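PDB 6XN2: xylosidase from Xanthomonas axonopodis pv. citri, which probably hydrolyses xylo-oligosaccharides at beta-1,4 linkages as a family 43 glycoside hydrolase that binds xylose units and calcium. Local coordinates for residues 343-346 / 347-351. Numbering follows the deposited sequence.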
loop_
_atom_site.group_PDB
_atom_site.type_symbol
_atom_site.label_atom_id
_atom_site.label_comp_id
_atom_site.label_asym_id
_atom_site.label_seq_id
_atom_site.Cartn_x
_atom_site.Cartn_y
_atom_site.Cartn_z
ATOM N N ALA A 343 11.851 -13.712 -0.096
ATOM C CA ALA A 343 11.772 -15.130 -0.017
ATOM C C ALA A 343 10.796 -15.718 0.959
ATOM O O ALA A 343 10.766 -15.324 2.091
ATOM C CB ALA A 343 13.134 -15.646 0.354
ATOM N N HIS A 344 10.053 -16.708 0.515
ATOM C CA HIS A 344 9.188 -17.450 1.384
ATOM C C HIS A 344 9.966 -18.675 1.726
ATOM O O HIS A 344 10.522 -19.306 0.871
ATOM C CB HIS A 344 7.945 -17.929 0.677
ATOM C CG HIS A 344 7.022 -16.845 0.284
ATOM N ND1 HIS A 344 7.107 -16.204 -0.922
ATOM C CD2 HIS A 344 6.002 -16.274 0.942
ATOM C CE1 HIS A 344 6.159 -15.304 -1.000
ATOM N NE2 HIS A 344 5.489 -15.317 0.125
ATOM N N ALA A 345 9.966 -19.056 2.976
ATOM C CA ALA A 345 10.662 -20.245 3.351
ATOM C C ALA A 345 9.757 -21.443 3.172
ATOM O O ALA A 345 8.595 -21.312 2.931
ATOM C CB ALA A 345 11.113 -20.154 4.775
ATOM N N ALA A 346 10.313 -22.627 3.317
ATOM C CA ALA A 346 9.550 -23.856 3.176
ATOM C C ALA A 346 8.329 -23.922 4.073
ATOM O O ALA A 346 7.349 -24.507 3.720
ATOM C CB ALA A 346 10.446 -25.027 3.460
ATOM N N ASP A 347 8.381 -23.254 5.209
ATOM C CA ASP A 347 7.273 -23.279 6.158
ATOM C C ASP A 347 6.311 -22.109 5.940
ATOM O O ASP A 347 5.454 -21.825 6.780
ATOM C CB ASP A 347 7.807 -23.274 7.592
ATOM C CG ASP A 347 8.512 -21.978 7.956
ATOM O OD1 ASP A 347 8.858 -21.198 7.045
ATOM O OD2 ASP A 347 8.728 -21.743 9.164
ATOM N N GLY A 348 6.432 -21.425 4.820
ATOM C CA GLY A 348 5.561 -20.337 4.480
ATOM C C GLY A 348 5.938 -19.000 5.032
ATOM O O GLY A 348 5.449 -18.028 4.605
ATOM N N THR A 349 6.817 -18.961 5.985
ATOM C CA THR A 349 7.226 -17.710 6.590
ATOM C C THR A 349 8.093 -16.843 5.694
ATOM O O THR A 349 8.692 -17.311 4.787
ATOM C CB THR A 349 7.948 -17.925 7.926
ATOM O OG1 THR A 349 9.169 -18.625 7.727
ATOM C CG2 THR A 349 7.100 -18.670 8.820
ATOM N N ILE A 350 8.160 -15.563 5.998
ATOM C CA ILE A 350 8.943 -14.636 5.218
ATOM C C ILE A 350 9.953 -13.950 6.091
ATOM O O ILE A 350 9.609 -13.313 7.030
ATOM C CB ILE A 350 8.080 -13.579 4.547
ATOM C CG1 ILE A 350 7.012 -14.219 3.698
ATOM C CG2 ILE A 350 8.919 -12.703 3.674
ATOM C CD1 ILE A 350 6.045 -13.256 3.099
ATOM N N ALA A 351 11.206 -14.082 5.737
ATOM C CA ALA A 351 12.279 -13.507 6.492
ATOM C C ALA A 351 12.312 -12.007 6.452
ATOM O O ALA A 351 12.023 -11.412 5.473
ATOM C CB ALA A 351 13.584 -14.071 5.988
HETATM O O HOH W 1 12.331 -12.827 2.754
HETATM O O HOH W 2 11.934 -16.242 4.215
#
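The imidazole of His-344 has Gly-348 O at its edge, near the ring plane, while Ile-350 runs alongside, its CG1 coming obliquely to 3.6 Å from His-344 CD2. The two side chains point the same way; in each, CG (His-344) or CG1 (Ile-350) stands anti to the carbonyl carbon. The ring of His-264 stacks on the imidazole, Trp-318 and Tyr-269 meet it edge-to-face, and His-344 NE2 is hydrogen-bonded to His-262. The other flat group, the Asp-347 carboxylate, uses one oxygen twice. Asp-347 OD1 takes Thr-349 OG1 at 2.7 Å on the syn side. From above the carboxylate plane, Thr-349 N reaches Asp-347 OD1 at 3.2 Å. A chi1 of 66° sets CG of Asp-347 between the backbone N and the carbonyl carbon, from where OD1 meets both donors. Ala-345 CB lies 3.4 Å from Asp-347 OD1. In the backbone, Gly-348 N reaches Ala-345 O at 2.9 Å, and Ala-345 N gives Thr-349 O a nearly straight bond of 2.8 Å. Farther along, two waters join Ala-343 to Ala-351. Here, on the surface beyond strand 336-342, a type I beta turn from Ala-345 to Gly-348 reverses the chain, and an Asx turn, Asp-347 OD1 to Thr-349 N, overlaps its exit.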